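Local coordinates for YerB protein (Bacillus subtilis, PDB 2PSB) that is a putative membrane lipoprotein of unknown biochemical function that interacts with PcrA, an interaction not essential for viability or repair of UV lesions, at residues S73-A85 and P139-K151. Sequence-based numbering, arbitrary orientation.
Sequences SQMPETVGPVRSA and PPHNSYTSYDYIK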
loop_
_atom_site.group_PDB
_atom_site.type_symbol
_atom_site.label_atom_id
_atom_site.label_comp_id
_atom_site.label_asym_id
_atom_site.label_seq_id
_atom_site.Cartn_x
_atom_site.Cartn_y
_atom_site.Cartn_z
ATOM N N SER A 73 -9.951 7.167 -5.407
ATOM C CA SER A 73 -10.380 8.563 -5.563
ATOM C C SER A 73 -9.534 9.311 -6.576
ATOM O O SER A 73 -9.919 10.380 -7.048
ATOM C CB SER A 73 -10.292 9.319 -4.240
ATOM O OG SER A 73 -8.968 9.789 -4.050
ATOM N N GLN A 74 -8.363 8.764 -6.874
ATOM C CA GLN A 74 -7.443 9.375 -7.825
ATOM C C GLN A 74 -6.721 8.292 -8.593
ATOM O O GLN A 74 -6.057 7.441 -8.002
ATOM C CB GLN A 74 -6.389 10.230 -7.120
ATOM C CG GLN A 74 -6.887 11.519 -6.510
ATOM C CD GLN A 74 -5.739 12.385 -6.032
ATOM O OE1 GLN A 74 -4.903 11.948 -5.240
ATOM N NE2 GLN A 74 -5.686 13.620 -6.519
HETATM N N MSE A 75 -6.846 8.326 -9.913
HETATM C CA MSE A 75 -6.186 7.340 -10.751
HETATM C C MSE A 75 -4.879 7.934 -11.241
HETATM O O MSE A 75 -4.814 9.114 -11.574
HETATM C CB MSE A 75 -7.077 6.958 -11.935
HETATM C CG MSE A 75 -8.271 6.100 -11.563
HETATM SE SE MSE A 75 -7.783 4.451 -10.658
HETATM C CE MSE A 75 -9.110 4.448 -9.264
ATOM N N PRO A 76 -3.813 7.125 -11.276
ATOM C CA PRO A 76 -2.516 7.622 -11.732
ATOM C C PRO A 76 -2.301 7.498 -13.235
ATOM O O PRO A 76 -2.979 6.721 -13.910
ATOM C CB PRO A 76 -1.540 6.754 -10.951
ATOM C CG PRO A 76 -2.222 5.428 -10.985
ATOM C CD PRO A 76 -3.674 5.777 -10.692
ATOM N N GLU A 77 -1.366 8.289 -13.755
ATOM C CA GLU A 77 -1.015 8.232 -15.170
ATOM C C GLU A 77 -0.233 6.929 -15.246
ATOM O O GLU A 77 -0.799 5.859 -15.464
ATOM C CB GLU A 77 -0.093 9.398 -15.549
ATOM C CG GLU A 77 -0.670 10.792 -15.342
ATOM C CD GLU A 77 -1.762 11.121 -16.338
ATOM O OE1 GLU A 77 -2.216 12.284 -16.369
ATOM O OE2 GLU A 77 -2.168 10.212 -17.089
ATOM N N THR A 78 1.077 7.026 -15.046
ATOM C CA THR A 78 1.926 5.847 -15.048
ATOM C C THR A 78 2.082 5.464 -13.585
ATOM O O THR A 78 2.003 6.311 -12.702
ATOM C CB THR A 78 3.327 6.130 -15.653
ATOM O OG1 THR A 78 4.289 6.288 -14.600
ATOM C CG2 THR A 78 3.295 7.382 -16.516
ATOM N N VAL A 79 2.288 4.184 -13.328
ATOM C CA VAL A 79 2.456 3.706 -11.967
ATOM C C VAL A 79 3.488 2.578 -11.984
ATOM O O VAL A 79 3.496 1.743 -12.882
ATOM C CB VAL A 79 1.083 3.224 -11.382
ATOM C CG1 VAL A 79 0.506 2.090 -12.225
ATOM C CG2 VAL A 79 1.243 2.809 -9.938
ATOM N N GLY A 80 4.387 2.582 -11.006
ATOM C CA GLY A 80 5.402 1.550 -10.931
ATOM C C GLY A 80 6.638 2.039 -10.206
ATOM O O GLY A 80 6.587 3.086 -9.560
ATOM N N PRO A 81 7.760 1.305 -10.292
ATOM C CA PRO A 81 7.843 0.041 -11.041
ATOM C C PRO A 81 6.966 -1.038 -10.418
ATOM O O PRO A 81 6.770 -1.066 -9.200
ATOM C CB PRO A 81 9.331 -0.316 -10.972
ATOM C CG PRO A 81 10.011 1.010 -10.733
ATOM C CD PRO A 81 9.079 1.703 -9.776
ATOM N N VAL A 82 6.441 -1.926 -11.254
ATOM C CA VAL A 82 5.589 -3.002 -10.770
ATOM C C VAL A 82 6.451 -4.175 -10.357
ATOM O O VAL A 82 7.505 -4.414 -10.939
ATOM C CB VAL A 82 4.594 -3.446 -11.853
ATOM C CG1 VAL A 82 3.532 -4.364 -11.250
ATOM C CG2 VAL A 82 3.964 -2.226 -12.482
ATOM N N ARG A 83 5.998 -4.904 -9.346
ATOM C CA ARG A 83 6.751 -6.037 -8.832
ATOM C C ARG A 83 5.888 -7.262 -8.563
ATOM O O ARG A 83 4.672 -7.246 -8.749
ATOM C CB ARG A 83 7.473 -5.642 -7.536
ATOM C CG ARG A 83 8.984 -5.544 -7.650
ATOM C CD ARG A 83 9.589 -6.897 -7.952
ATOM N NE ARG A 83 11.046 -6.871 -7.990
ATOM C CZ ARG A 83 11.798 -7.960 -8.095
ATOM N NH1 ARG A 83 11.223 -9.152 -8.173
ATOM N NH2 ARG A 83 13.122 -7.866 -8.118
ATOM N N SER A 84 6.549 -8.321 -8.107
ATOM C CA SER A 84 5.914 -9.602 -7.802
ATOM C C SER A 84 4.839 -9.567 -6.732
ATOM O O SER A 84 4.919 -8.800 -5.782
ATOM C CB SER A 84 6.978 -10.615 -7.391
ATOM O OG SER A 84 7.807 -10.920 -8.488
ATOM N N ALA A 85 3.844 -10.435 -6.884
ATOM C CA ALA A 85 2.743 -10.518 -5.937
ATOM C C ALA A 85 3.033 -11.533 -4.836
ATOM O O ALA A 85 3.728 -12.525 -5.059
ATOM C CB ALA A 85 1.463 -10.901 -6.668
ATOM N N PRO A 139 16.118 -4.016 -15.847
ATOM C CA PRO A 139 15.240 -5.014 -15.235
ATOM C C PRO A 139 15.846 -5.463 -13.914
ATOM O O PRO A 139 17.068 -5.479 -13.762
ATOM C CB PRO A 139 15.215 -6.147 -16.271
ATOM C CG PRO A 139 15.454 -5.453 -17.548
ATOM C CD PRO A 139 16.545 -4.455 -17.185
ATOM N N PRO A 140 15.005 -5.853 -12.949
ATOM C CA PRO A 140 13.544 -5.885 -13.039
ATOM C C PRO A 140 12.897 -4.744 -12.272
ATOM O O PRO A 140 11.870 -4.932 -11.634
ATOM C CB PRO A 140 13.211 -7.236 -12.445
ATOM C CG PRO A 140 14.178 -7.317 -11.302
ATOM C CD PRO A 140 15.481 -6.759 -11.886
ATOM N N HIS A 141 13.509 -3.563 -12.341
ATOM C CA HIS A 141 13.012 -2.373 -11.649
ATOM C C HIS A 141 12.582 -1.337 -12.688
ATOM O O HIS A 141 12.443 -0.148 -12.381
ATOM C CB HIS A 141 14.118 -1.771 -10.769
ATOM C CG HIS A 141 14.732 -2.744 -9.809
ATOM N ND1 HIS A 141 13.995 -3.426 -8.867
ATOM C CD2 HIS A 141 16.014 -3.155 -9.650
ATOM C CE1 HIS A 141 14.790 -4.219 -8.171
ATOM N NE2 HIS A 141 16.021 -4.073 -8.627
ATOM N N ASN A 142 12.372 -1.788 -13.920
ATOM C CA ASN A 142 11.994 -0.873 -14.988
ATOM C C ASN A 142 10.627 -1.179 -15.606
ATOM O O ASN A 142 10.319 -0.718 -16.695
ATOM C CB ASN A 142 13.083 -0.889 -16.067
ATOM C CG ASN A 142 13.095 -2.183 -16.880
ATOM O OD1 ASN A 142 12.797 -3.271 -16.372
ATOM N ND2 ASN A 142 13.460 -2.066 -18.148
ATOM N N SER A 143 9.807 -1.932 -14.884
ATOM C CA SER A 143 8.487 -2.330 -15.365
ATOM C C SER A 143 7.308 -1.453 -14.899
ATOM O O SER A 143 6.977 -1.413 -13.711
ATOM C CB SER A 143 8.255 -3.791 -14.967
ATOM O OG SER A 143 6.938 -4.196 -15.269
ATOM N N TYR A 144 6.682 -0.755 -15.844
ATOM C CA TYR A 144 5.549 0.119 -15.545
ATOM C C TYR A 144 4.303 -0.142 -16.397
ATOM O O TYR A 144 4.347 -0.845 -17.404
ATOM C CB TYR A 144 5.906 1.585 -15.787
ATOM C CG TYR A 144 7.054 2.121 -14.976
ATOM C CD1 TYR A 144 8.377 1.833 -15.321
ATOM C CD2 TYR A 144 6.817 2.907 -13.847
ATOM C CE1 TYR A 144 9.438 2.315 -14.562
ATOM C CE2 TYR A 144 7.864 3.397 -13.076
ATOM C CZ TYR A 144 9.175 3.094 -13.436
ATOM O OH TYR A 144 10.214 3.553 -12.668
ATOM N N THR A 145 3.195 0.452 -15.962
ATOM C CA THR A 145 1.935 0.417 -16.691
ATOM C C THR A 145 1.258 1.746 -16.388
ATOM O O THR A 145 1.877 2.627 -15.789
ATOM C CB THR A 145 1.003 -0.729 -16.278
ATOM O OG1 THR A 145 -0.156 -0.700 -17.117
ATOM C CG2 THR A 145 0.565 -0.585 -14.830
ATOM N N SER A 146 -0.001 1.893 -16.793
ATOM C CA SER A 146 -0.740 3.131 -16.571
ATOM C C SER A 146 -2.205 2.813 -16.363
ATOM O O SER A 146 -2.657 1.739 -16.738
ATOM C CB SER A 146 -0.590 4.059 -17.782
ATOM O OG SER A 146 -1.271 3.534 -18.916
ATOM N N TYR A 147 -2.950 3.735 -15.765
ATOM C CA TYR A 147 -4.370 3.488 -15.551
ATOM C C TYR A 147 -5.061 3.255 -16.895
ATOM O O TYR A 147 -5.956 2.429 -17.008
ATOM C CB TYR A 147 -5.042 4.661 -14.823
ATOM C CG TYR A 147 -6.525 4.431 -14.602
ATOM C CD1 TYR A 147 -6.978 3.226 -14.073
ATOM C CD2 TYR A 147 -7.470 5.414 -14.912
ATOM C CE1 TYR A 147 -8.326 2.989 -13.855
ATOM C CE2 TYR A 147 -8.842 5.192 -14.691
ATOM C CZ TYR A 147 -9.256 3.972 -14.158
ATOM O OH TYR A 147 -10.586 3.708 -13.898
ATOM N N ASP A 148 -4.638 3.987 -17.917
ATOM C CA ASP A 148 -5.222 3.827 -19.245
ATOM C C ASP A 148 -4.977 2.402 -19.753
ATOM O O ASP A 148 -5.881 1.768 -20.288
ATOM C CB ASP A 148 -4.614 4.837 -20.226
ATOM C CG ASP A 148 -5.395 4.927 -21.524
ATOM O OD1 ASP A 148 -6.513 5.490 -21.508
ATOM O OD2 ASP A 148 -4.903 4.427 -22.559
ATOM N N TYR A 149 -3.761 1.891 -19.576
ATOM C CA TYR A 149 -3.454 0.534 -20.023
ATOM C C TYR A 149 -4.132 -0.495 -19.132
ATOM O O TYR A 149 -4.516 -1.574 -19.583
ATOM C CB TYR A 149 -1.938 0.295 -20.028
ATOM C CG TYR A 149 -1.212 1.016 -21.146
ATOM C CD1 TYR A 149 -1.919 1.725 -22.120
ATOM C CD2 TYR A 149 0.173 0.954 -21.252
ATOM C CE1 TYR A 149 -1.262 2.353 -23.178
ATOM C CE2 TYR A 149 0.840 1.575 -22.301
ATOM C CZ TYR A 149 0.119 2.274 -23.265
ATOM O OH TYR A 149 0.780 2.882 -24.315
ATOM N N ILE A 150 -4.265 -0.163 -17.859
ATOM C CA ILE A 150 -4.913 -1.064 -16.926
ATOM C C ILE A 150 -6.378 -1.228 -17.324
ATOM O O ILE A 150 -6.945 -2.313 -17.222
ATOM C CB ILE A 150 -4.808 -0.515 -15.502
ATOM C CG1 ILE A 150 -3.325 -0.467 -15.100
ATOM C CG2 ILE A 150 -5.643 -1.368 -14.542
ATOM C CD1 ILE A 150 -3.029 0.405 -13.889
ATOM N N LYS A 151 -6.987 -0.137 -17.773
ATOM C CA LYS A 151 -8.374 -0.183 -18.214
ATOM C C LYS A 151 -8.471 -1.080 -19.447
ATOM O O LYS A 151 -9.352 -1.940 -19.538
ATOM C CB LYS A 151 -8.873 1.226 -18.539
ATOM C CG LYS A 151 -9.260 2.020 -17.312
ATOM C CD LYS A 151 -8.880 3.496 -17.447
ATOM C CE LYS A 151 -9.681 4.229 -18.492
ATOM N NZ LYS A 151 -9.386 5.695 -18.421
HETATM O O HOH W 1 9.695 -3.378 -11.728
#
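Selenomethionine Met75 lies over one face of the Tyr147 ring, a Met-aromatic contact with SE 3.7 Å from the ring centroid; chi1 (-72°) sets CG anti to the carbonyl carbon and over this face, and the bend at chi2 lays SE over the same face. Lys151 CD covers the opposite face, sandwiching the first tyrosine of helix 147-157. The contact belongs to a small antiparallel sheet of the DUF3048 N-terminal region, in which strand 143-146 runs between 78-79 and 132-133. Val79 and Thr145 form an antiparallel hydrogen-bonded pair: Val79 N reaches Thr145 O at 2.9 Å, whereas the return bond is weak. Val79 CG1 and Thr145 CG2 lie side by side, 3.7 Å apart. Ser146 caps the helix, its OG accepting from Tyr149 N, while Tyr147 N donates to Glu77 O. Farther along the chain, a cis peptide precedes Pro81, whose CA sits over a face of the Tyr144 ring, 4.1 Å from the centroid; CG anti to the carbonyl carbon (chi1 -60°) turns that ring alongside Gly80 and Pro81. At the far end, Arg83 NH2 approaches Pro140 CG, and the His141 ring, hydrogen-bonded to Asn38, stacks on His40. Val82 N makes a short 2.6 Å bond to Ser143 O, and one water donates to both Val82 O and Pro140 O.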